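Local coordinates for CigR Protein (PDB 4EW5) that is of unknown function but is a putative inner membrane protein of Salmonella, represented here by its C-terminal domain, at residues K56-P59 against A60-G64; K75-D79 against N80-I84; R21-A24 against V25-L29. All blocks are in the same frame, centred on the assembly; numbering follows the deposited sequence.

In the fold
The three contacts follow one another along the chain: interaction 3 closes helix 11-26, interaction 1 joins strand 56-57 to the short helix 60-63, and interaction 2 is the hairpin of strands 72-77 and 80-85. Interactions 1 and 2 reach the same antiparallel sheet, with centres about 11 Å apart, and K56 N lies 2.8 Å from I76 O, a probable hydrogen bond between adjacent strands. The centres of interactions 1 and 3 are also about 11 Å apart; L27 and L29 pack on P59, S61 and M62. Interactions 2 and 3 do not touch, their centres being about 14 Å apart. Residues 56-64 thus bridge the long helix and the sheet within this compact domain.

Interaction 1. Residues K56-P59 against A60-G64; sequences KTVP and ASMLG
V58 and P59 meet M62 and L63 where the chain leaves strand 56-57 and turns into helix 60-63. The side chain of V58 can be followed outward. Its CB already touches a leucine branch, with L63 CD2 3.9 Å from V58 CB. Beyond CB the two methyls part. CG1, anti to the backbone N (chi1 169°), lies against the start of the M62 side chain, V58 CG1 to M62 CB being 3.6 Å; farther out on the same side chain, M62 SE, a selenium because the residue is selenomethionine, is 4.1 Å from V58 CG1. The same methyl also reaches L63 CD2 at 3.8 Å, so it sits between two helix side chains. CG2 leads instead to the sheet, where V58 CG2 lies 3.8 Å from I76 CG1.

P59 is the N-cap, and its carbonyl starts the helical bonding. L63 N reaches P59 O at 3.0 Å, with an N-H...O angle of 163° and the donor in the carbonyl plane. M62 N is nearer, 2.8 Å from P59 O, but its 127° angle makes that bond weak. S61 OG lies beside the CB-CG edge of the proline ring, 3.8 Å from P59 CB.

Just past helix 11-26, L27 packs on S61 and M62 and L29 on P59 and M62, while L81 touches both V58 and M62. The chemistry is therefore divided: P59 O accepts two N-H groups of the first turn, one bond well aligned and one weak, while the valine's two methyls give apolar contact to the helix and to the sheet.

Interaction 2. Residues K75-D79 against N80-I84; sequences KIVGD and NLVLI
A beta hairpin with a two-residue loop, closed by a type II' turn from V77 to N80, brings strand 80-85 back along strand 72-77. V77 and N80 form the hydrogen-bonded pair next to the turn: V77 N donates to N80 O at 3.0 Å and an almost straight 173°, whereas N80 N reaches V77 O at 2.9 Å from above the carbonyl plane. G78 occupies the second turn position with a phi of 68°. Next, I76 faces L81 in a non-hydrogen-bonded pair, and then K75 and V82 exchange two bonds, the shorter from K75 N to V82 O at 2.7 Å.

On one face V77 and V82 cross at about a right angle, V77 CB lying 3.6 Å from V82 CG2. There too I84 CD1 meets the aliphatic base of K75, 4.0 Å from K75 CB; the lysine chain bends at chi2, and its end leads off toward T57 of the neighbouring strand 56-57.

At the turn, the D79 carboxylate and N80 amide planes stand 68° apart. A water bridges them, donating to D79 OD1 and accepting from N80 ND2, each at 3.1 Å. N80 OD1 is bonded to G97 N and N96 ND2, and D79 OD2 bonds weakly to S34 OG while lying close to D100 OD1.

Residues 81 to 99 are predicted to form a transmembrane helix, yet 81-84 are strand here. Backbone bonds run along the ladder, polar side chains gather at the turn, V77, V82 and I84 pack together, and the two close carboxylates might raise one's proton affinity.

Interaction 3. Residues R21-A24 against V25-L29; sequences RQLA and VNLGL. With EDO (1,2-ethanediol), chain C.
A24 and L29 close helix 11-26 in a Schellman motif. L29 N reaches back over the turn to A24 O at 2.8 Å (157°), and inside this loop G28 N bonds to V25 O at 3.1 Å. G28, with phi 77°, is where the chain leaves helical geometry. The same A24 O also takes a weak bond from L27 N at 3.4 Å, although L27 N has its better partner in L23 O at 3.0 Å. The loop is backed by apolar contact, A24 CB lying 4.3 Å from L29 CB.

One turn earlier, the R21 side chain crosses that of V25 at a slant. With CG anti to the backbone N (chi1 178°) and a bend at chi2, the chain places its guanidinium beside the valine: V25 CG2 sits over one face, offset to the rim, 3.7 Å from R21 NE. A 1,2-ethanediol, probably from the crystallisation liquor, lies at the edge in the plane, its C1 3.2 Å from R21 NE. R21 NH2 donates a weak bond to O1 of the diol. The stronger partners of the guanidinium are carbonyls of the C-terminal tail, NH1 bonding to V98 O and D100 O, and NH2 to L101 O.

The helix end is thus set between two parts of the fold: A24 packs on V98 and F99, whereas L23 touches M62 and, with the two leucines after it, packs on helix 60-63. Q22 packs on Q65 of the second subunit.

Interaction 1. Residues K56-P59 against A60-G64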
ATOM      1  N   LYS A  56     -14.281   9.863  12.913  1.00 25.98           N
ATOM      2  CA  LYS A  56     -14.155  11.276  12.561  1.00 26.62           C
ATOM      3  C   LYS A  56     -13.828  11.477  11.120  1.00 25.05           C
ATOM      4  O   LYS A  56     -13.297  10.608  10.470  1.00 25.39           O
ATOM      5  CB  LYS A  56     -13.132  11.962  13.489  1.00 29.12           C
ATOM      6  CG  LYS A  56     -13.476  11.790  14.950  1.00 35.36           C
ATOM      7  CD  LYS A  56     -12.479  12.477  15.856  1.00 37.50           C
ATOM      8  CE  LYS A  56     -12.819  12.167  17.316  1.00 43.50           C
ATOM      9  NZ  LYS A  56     -12.313  13.207  18.275  1.00 46.17           N
ATOM     10  N   THR A  57     -14.169  12.642  10.605  1.00 25.62           N
ATOM     11  CA  THR A  57     -14.044  12.886   9.186  1.00 25.37           C
ATOM     12  C   THR A  57     -12.652  13.108   8.757  1.00 23.43           C
ATOM     13  O   THR A  57     -11.902  13.883   9.361  1.00 24.50           O
ATOM     14  CB  THR A  57     -14.914  14.075   8.761  1.00 28.26           C
ATOM     15  OG1 THR A  57     -16.295  13.673   8.915  1.00 29.42           O
ATOM     16  CG2 THR A  57     -14.703  14.480   7.308  1.00 27.42           C
ATOM     17  N   VAL A  58     -12.281  12.491   7.660  1.00 21.42           N
ATOM     18  CA  VAL A  58     -10.978  12.712   7.074  1.00 20.73           C
ATOM     19  C   VAL A  58     -11.121  13.889   6.114  1.00 22.47           C
ATOM     20  O   VAL A  58     -12.051  13.883   5.292  1.00 21.32           O
ATOM     21  CB  VAL A  58     -10.518  11.451   6.225  1.00 21.52           C
ATOM     22  CG1 VAL A  58      -9.261  11.779   5.384  1.00 19.47           C
ATOM     23  CG2 VAL A  58     -10.256  10.249   7.197  1.00 21.52           C
ATOM     24  N   PRO A  59     -10.206  14.859   6.149  1.00 23.24           N
ATOM     25  CA  PRO A  59     -10.349  16.035   5.272  1.00 25.73           C
ATOM     26  C   PRO A  59     -10.216  15.687   3.784  1.00 26.54           C
ATOM     27  O   PRO A  59      -9.471  14.788   3.426  1.00 24.66           O
ATOM     28  CB  PRO A  59      -9.196  16.974   5.724  1.00 26.04           C
ATOM     29  CG  PRO A  59      -8.247  16.083   6.412  1.00 25.59           C
ATOM     30  CD  PRO A  59      -9.043  15.000   7.033  1.00 24.06           C
ATOM     31  N   ALA A  60     -10.910  16.471   2.931  1.00 28.21           N
ATOM     32  CA  ALA A  60     -10.885  16.299   1.477  1.00 29.04           C
ATOM     33  C   ALA A  60      -9.492  16.251   0.934  1.00 28.96           C
ATOM     34  O   ALA A  60      -9.215  15.455   0.019  1.00 31.04           O
ATOM     35  CB  ALA A  60     -11.687  17.425   0.756  1.00 27.58           C
ATOM     36  N   SER A  61      -8.582  17.036   1.482  1.00 30.02           N
ATOM     37  CA  SER A  61      -7.205  17.005   1.003  1.00 31.13           C
ATOM     38  C   SER A  61      -6.643  15.592   1.106  1.00 29.85           C
ATOM     39  O   SER A  61      -5.915  15.141   0.203  1.00 30.79           O
ATOM     40  CB  SER A  61      -6.257  17.905   1.830  1.00 32.14           C
ATOM     41  OG  SER A  61      -6.406  17.566   3.223  1.00 34.83           O
HETATM   42  N   MSE A  62      -6.925  14.882   2.186  1.00 24.61           N
HETATM   43  CA  MSE A  62      -6.432  13.521   2.314  1.00 22.59           C
HETATM   44  C   MSE A  62      -7.253  12.495   1.541  1.00 22.31           C
HETATM   45  O   MSE A  62      -6.689  11.534   0.992  1.00 22.91           O
HETATM   46  CB  MSE A  62      -6.319  13.140   3.793  1.00 23.29           C
HETATM   47  CG  MSE A  62      -5.835  11.774   4.028  1.00 23.10           C
HETATM   48 SE   MSE A  62      -5.155  11.712   5.918  0.65 24.61          SE
HETATM   49  CE  MSE A  62      -4.526   9.927   5.883  1.00 19.35           C
ATOM     50  N   LEU A  63      -8.561  12.643   1.499  1.00 23.89           N
ATOM     51  CA  LEU A  63      -9.409  11.742   0.766  1.00 26.10           C
ATOM     52  C   LEU A  63      -9.126  11.718  -0.729  1.00 26.36           C
ATOM     53  O   LEU A  63      -9.334  10.701  -1.356  1.00 27.04           O
ATOM     54  CB  LEU A  63     -10.876  12.078   0.969  1.00 26.20           C
ATOM     55  CG  LEU A  63     -11.490  11.674   2.288  1.00 26.35           C
ATOM     56  CD1 LEU A  63     -12.994  11.972   2.289  1.00 26.34           C
ATOM     57  CD2 LEU A  63     -11.286  10.197   2.570  1.00 27.08           C
ATOM     58  N   GLY A  64      -8.651  12.829  -1.266  1.00 23.96           N
ATOM     59  CA  GLY A  64      -8.157  12.876  -2.616  1.00 25.77           C
ATOM     60  C   GLY A  64      -7.010  11.950  -2.956  1.00 26.57           C
ATOM     61  O   GLY A  64      -6.781  11.692  -4.162  1.00 27.92           O
TER

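Interaction 2. Residues K75-D79 against N80-I84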
ATOM      1  N   LYS A  75     -12.282   6.938   7.607  1.00 18.57           N
ATOM      2  CA  LYS A  75     -12.540   7.644   8.851  1.00 20.66           C
ATOM      3  C   LYS A  75     -11.323   7.601   9.754  1.00 19.84           C
ATOM      4  O   LYS A  75     -10.490   6.668   9.653  1.00 20.65           O
ATOM      5  CB  LYS A  75     -13.729   7.023   9.565  1.00 21.11           C
ATOM      6  CG  LYS A  75     -14.999   7.116   8.781  1.00 24.04           C
ATOM      7  CD  LYS A  75     -15.572   8.537   8.922  1.00 27.90           C
ATOM      8  CE  LYS A  75     -16.676   8.836   7.940  1.00 33.81           C
ATOM      9  NZ  LYS A  75     -16.912  10.283   7.898  1.00 33.63           N
ATOM     10  N   ILE A  76     -11.255   8.552  10.682  1.00 19.22           N
ATOM     11  CA  ILE A  76     -10.293   8.505  11.765  1.00 21.83           C
ATOM     12  C   ILE A  76     -11.008   7.858  12.977  1.00 22.91           C
ATOM     13  O   ILE A  76     -12.004   8.380  13.480  1.00 23.30           O
ATOM     14  CB  ILE A  76      -9.840   9.897  12.155  1.00 21.95           C
ATOM     15  CG1 ILE A  76      -9.357  10.724  10.890  1.00 20.89           C
ATOM     16  CG2 ILE A  76      -8.708   9.858  13.212  1.00 21.86           C
ATOM     17  CD1 ILE A  76      -8.910  12.155  11.273  1.00 22.92           C
ATOM     18  N   VAL A  77     -10.430   6.779  13.469  1.00 23.39           N
ATOM     19  CA  VAL A  77     -10.969   5.998  14.600  1.00 23.57           C
ATOM     20  C   VAL A  77      -9.829   5.851  15.580  1.00 23.98           C
ATOM     21  O   VAL A  77      -8.832   5.220  15.255  1.00 25.27           O
ATOM     22  CB  VAL A  77     -11.440   4.628  14.107  1.00 22.52           C
ATOM     23  CG1 VAL A  77     -11.933   3.770  15.276  1.00 26.15           C
ATOM     24  CG2 VAL A  77     -12.540   4.832  13.107  1.00 22.45           C
ATOM     25  N   GLY A  78      -9.882   6.590  16.701  1.00 23.85           N
ATOM     26  CA  GLY A  78      -8.774   6.621  17.640  1.00 25.07           C
ATOM     27  C   GLY A  78      -7.663   7.329  16.892  1.00 26.83           C
ATOM     28  O   GLY A  78      -7.866   8.452  16.346  1.00 27.29           O
ATOM     29  N   ASP A  79      -6.504   6.701  16.847  1.00 27.38           N
ATOM     30  CA  ASP A  79      -5.398   7.228  15.982  1.00 27.04           C
ATOM     31  C   ASP A  79      -5.162   6.411  14.692  1.00 24.86           C
ATOM     32  O   ASP A  79      -4.094   6.506  14.085  1.00 25.57           O
ATOM     33  CB  ASP A  79      -4.134   7.457  16.762  1.00 30.42           C
ATOM     34  CG  ASP A  79      -3.552   6.186  17.356  1.00 32.86           C
ATOM     35  OD1 ASP A  79      -4.197   5.123  17.196  1.00 35.05           O
ATOM     36  OD2 ASP A  79      -2.480   6.292  17.979  1.00 34.13           O
ATOM     37  N   ASN A  80      -6.181   5.680  14.265  1.00 24.48           N
ATOM     38  CA  ASN A  80      -6.081   4.770  13.111  1.00 24.23           C
ATOM     39  C   ASN A  80      -6.842   5.265  11.916  1.00 21.68           C
ATOM     40  O   ASN A  80      -7.855   6.032  12.045  1.00 21.39           O
ATOM     41  CB  ASN A  80      -6.625   3.438  13.524  1.00 25.54           C
ATOM     42  CG  ASN A  80      -5.979   2.928  14.840  1.00 28.33           C
ATOM     43  OD1 ASN A  80      -4.741   2.865  14.968  1.00 29.51           O
ATOM     44  ND2 ASN A  80      -6.813   2.749  15.890  1.00 32.02           N
ATOM     45  N   LEU A  81      -6.475   4.773  10.739  1.00 22.28           N
ATOM     46  CA  LEU A  81      -7.216   5.145   9.544  1.00 20.47           C
ATOM     47  C   LEU A  81      -8.065   3.924   9.161  1.00 21.98           C
ATOM     48  O   LEU A  81      -7.505   2.827   8.958  1.00 24.17           O
ATOM     49  CB  LEU A  81      -6.238   5.448   8.408  1.00 21.48           C
ATOM     50  CG  LEU A  81      -6.816   5.803   7.047  1.00 21.84           C
ATOM     51  CD1 LEU A  81      -7.836   6.948   7.066  1.00 22.73           C
ATOM     52  CD2 LEU A  81      -5.663   6.047   6.032  1.00 22.09           C
ATOM     53  N   VAL A  82      -9.373   4.090   8.983  1.00 19.77           N
ATOM     54  CA  VAL A  82     -10.282   2.926   8.879  1.00 19.26           C
ATOM     55  C   VAL A  82     -11.276   3.168   7.756  1.00 18.99           C
ATOM     56  O   VAL A  82     -11.917   4.226   7.720  1.00 19.54           O
ATOM     57  CB  VAL A  82     -11.029   2.699  10.213  1.00 21.67           C
ATOM     58  CG1 VAL A  82     -11.865   1.408  10.097  1.00 20.95           C
ATOM     59  CG2 VAL A  82     -10.042   2.655  11.400  1.00 21.37           C
ATOM     60  N   LEU A  83     -11.362   2.252   6.785  1.00 18.65           N
ATOM     61  CA  LEU A  83     -12.334   2.324   5.771  1.00 17.61           C
ATOM     62  C   LEU A  83     -13.580   1.587   6.320  1.00 21.13           C
ATOM     63  O   LEU A  83     -13.492   0.410   6.735  1.00 20.19           O
ATOM     64  CB  LEU A  83     -11.908   1.561   4.533  1.00 18.60           C
ATOM     65  CG  LEU A  83     -12.795   1.636   3.283  1.00 17.44           C
ATOM     66  CD1 LEU A  83     -12.846   3.058   2.681  1.00 17.03           C
ATOM     67  CD2 LEU A  83     -12.396   0.650   2.215  1.00 18.43           C
ATOM     68  N   ILE A  84     -14.726   2.218   6.159  1.00 20.36           N
ATOM     69  CA  ILE A  84     -15.950   1.736   6.812  1.00 23.48           C
ATOM     70  C   ILE A  84     -17.059   1.789   5.778  1.00 23.89           C
ATOM     71  O   ILE A  84     -17.174   2.789   5.038  1.00 26.93           O
ATOM     72  CB  ILE A  84     -16.251   2.670   8.014  1.00 26.89           C
ATOM     73  CG1 ILE A  84     -15.234   2.418   9.108  1.00 27.84           C
ATOM     74  CG2 ILE A  84     -17.604   2.448   8.608  1.00 30.20           C
ATOM     75  CD1 ILE A  84     -15.305   3.399  10.284  1.00 32.79           C
TER
HETATM   76  O   HOH W   1      -6.257   3.521  18.820  1.00 34.42           O

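Interaction 3. Residues R21-A24 against V25-L29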
ATOM      1  N   ARG A  21       0.736   7.653   6.558  1.00 20.12           N
ATOM      2  CA  ARG A  21       1.470   8.405   7.545  1.00 20.23           C
ATOM      3  C   ARG A  21       2.082   9.656   6.924  1.00 20.62           C
ATOM      4  O   ARG A  21       2.137  10.678   7.541  1.00 20.05           O
ATOM      5  CB  ARG A  21       2.533   7.552   8.229  1.00 21.43           C
ATOM      6  CG  ARG A  21       3.367   8.292   9.247  1.00 23.37           C
ATOM      7  CD  ARG A  21       2.489   8.524  10.497  1.00 23.69           C
ATOM      8  NE  ARG A  21       3.260   8.984  11.632  1.00 25.11           N
ATOM      9  CZ  ARG A  21       2.749   9.518  12.749  1.00 25.84           C
ATOM     10  NH1 ARG A  21       1.457   9.712  12.895  1.00 24.33           N
ATOM     11  NH2 ARG A  21       3.588   9.865  13.720  1.00 28.39           N
ATOM     12  N   GLN A  22       2.572   9.565   5.699  1.00 21.83           N
ATOM     13  CA  GLN A  22       3.007  10.785   4.979  1.00 21.64           C
ATOM     14  C   GLN A  22       1.922  11.791   4.812  1.00 20.63           C
ATOM     15  O   GLN A  22       2.153  12.992   4.986  1.00 21.87           O
ATOM     16  CB  GLN A  22       3.531  10.425   3.601  1.00 23.73           C
ATOM     17  CG  GLN A  22       4.788   9.657   3.646  1.00 25.67           C
ATOM     18  CD  GLN A  22       5.145   9.047   2.289  1.00 29.49           C
ATOM     19  OE1 GLN A  22       4.310   8.899   1.405  1.00 27.45           O
ATOM     20  NE2 GLN A  22       6.382   8.636   2.181  1.00 30.31           N
ATOM     21  N   LEU A  23       0.698  11.346   4.453  1.00 19.98           N
ATOM     22  CA  LEU A  23      -0.424  12.242   4.331  1.00 20.41           C
ATOM     23  C   LEU A  23      -0.751  12.861   5.688  1.00 21.93           C
ATOM     24  O   LEU A  23      -0.916  14.097   5.837  1.00 21.81           O
ATOM     25  CB  LEU A  23      -1.630  11.456   3.790  1.00 20.64           C
ATOM     26  CG  LEU A  23      -1.604  11.114   2.306  1.00 20.97           C
ATOM     27  CD1 LEU A  23      -2.566   9.972   1.949  1.00 18.97           C
ATOM     28  CD2 LEU A  23      -1.921  12.385   1.492  1.00 21.17           C
ATOM     29  N   ALA A  24      -0.992  12.016   6.700  1.00 22.01           N
ATOM     30  CA  ALA A  24      -1.325  12.596   8.032  1.00 23.48           C
ATOM     31  C   ALA A  24      -0.329  13.648   8.512  1.00 24.08           C
ATOM     32  O   ALA A  24      -0.739  14.763   8.904  1.00 23.67           O
ATOM     33  CB  ALA A  24      -1.470  11.444   9.099  1.00 23.22           C
ATOM     34  N   VAL A  25       0.978  13.327   8.484  1.00 24.54           N
ATOM     35  CA  VAL A  25       1.978  14.187   9.048  1.00 24.94           C
ATOM     36  C   VAL A  25       2.057  15.498   8.251  1.00 25.89           C
ATOM     37  O   VAL A  25       2.070  16.564   8.811  1.00 25.41           O
ATOM     38  CB  VAL A  25       3.382  13.530   9.103  1.00 26.15           C
ATOM     39  CG1 VAL A  25       4.492  14.577   9.403  1.00 26.70           C
ATOM     40  CG2 VAL A  25       3.369  12.337  10.092  1.00 25.94           C
ATOM     41  N   ASN A  26       2.116  15.392   6.934  1.00 27.43           N
ATOM     42  CA  ASN A  26       2.227  16.603   6.081  1.00 28.03           C
ATOM     43  C   ASN A  26       1.008  17.470   5.996  1.00 30.19           C
ATOM     44  O   ASN A  26       1.129  18.676   5.701  1.00 33.23           O
ATOM     45  CB  ASN A  26       2.841  16.257   4.743  1.00 27.07           C
ATOM     46  CG  ASN A  26       4.282  15.730   4.907  1.00 29.69           C
ATOM     47  OD1 ASN A  26       4.598  14.548   4.559  1.00 29.94           O
ATOM     48  ND2 ASN A  26       5.158  16.571   5.528  1.00 27.13           N
ATOM     49  N   LEU A  27      -0.145  16.934   6.413  1.00 29.66           N
ATOM     50  CA  LEU A  27      -1.379  17.706   6.580  1.00 32.13           C
ATOM     51  C   LEU A  27      -1.675  18.120   8.020  1.00 32.88           C
ATOM     52  O   LEU A  27      -2.694  18.725   8.301  1.00 34.26           O
ATOM     53  CB  LEU A  27      -2.580  16.927   5.986  1.00 33.82           C
ATOM     54  CG  LEU A  27      -2.427  16.622   4.488  1.00 34.80           C
ATOM     55  CD1 LEU A  27      -3.399  15.554   3.914  1.00 34.37           C
ATOM     56  CD2 LEU A  27      -2.568  17.958   3.728  1.00 38.08           C
ATOM     57  N   GLY A  28      -0.776  17.818   8.957  1.00 32.13           N
ATOM     58  CA  GLY A  28      -0.982  18.238  10.346  1.00 31.97           C
ATOM     59  C   GLY A  28      -1.984  17.419  11.153  1.00 31.26           C
ATOM     60  O   GLY A  28      -2.447  17.850  12.206  1.00 34.87           O
ATOM     61  N   LEU A  29      -2.281  16.222  10.720  1.00 27.64           N
ATOM     62  CA  LEU A  29      -3.270  15.368  11.374  1.00 27.19           C
ATOM     63  C   LEU A  29      -2.553  14.361  12.284  1.00 28.54           C
ATOM     64  O   LEU A  29      -2.543  13.163  12.031  1.00 30.62           O
ATOM     65  CB  LEU A  29      -4.071  14.671  10.268  1.00 26.79           C
ATOM     66  CG  LEU A  29      -4.712  15.617   9.218  1.00 27.72           C
ATOM     67  CD1 LEU A  29      -5.435  14.881   8.090  1.00 28.10           C
ATOM     68  CD2 LEU A  29      -5.628  16.514  10.005  1.00 30.01           C
TER
HETATM   69  C1  EDO C 501       6.463   8.498  11.748  1.00 33.79           C
HETATM   70  O1  EDO C 501       6.806   9.484  12.809  1.00 36.66           O
HETATM   71  C2  EDO C 501       5.977   7.121  12.277  1.00 37.68           C
HETATM   72  O2  EDO C 501       6.168   5.912  11.446  1.00 33.64           O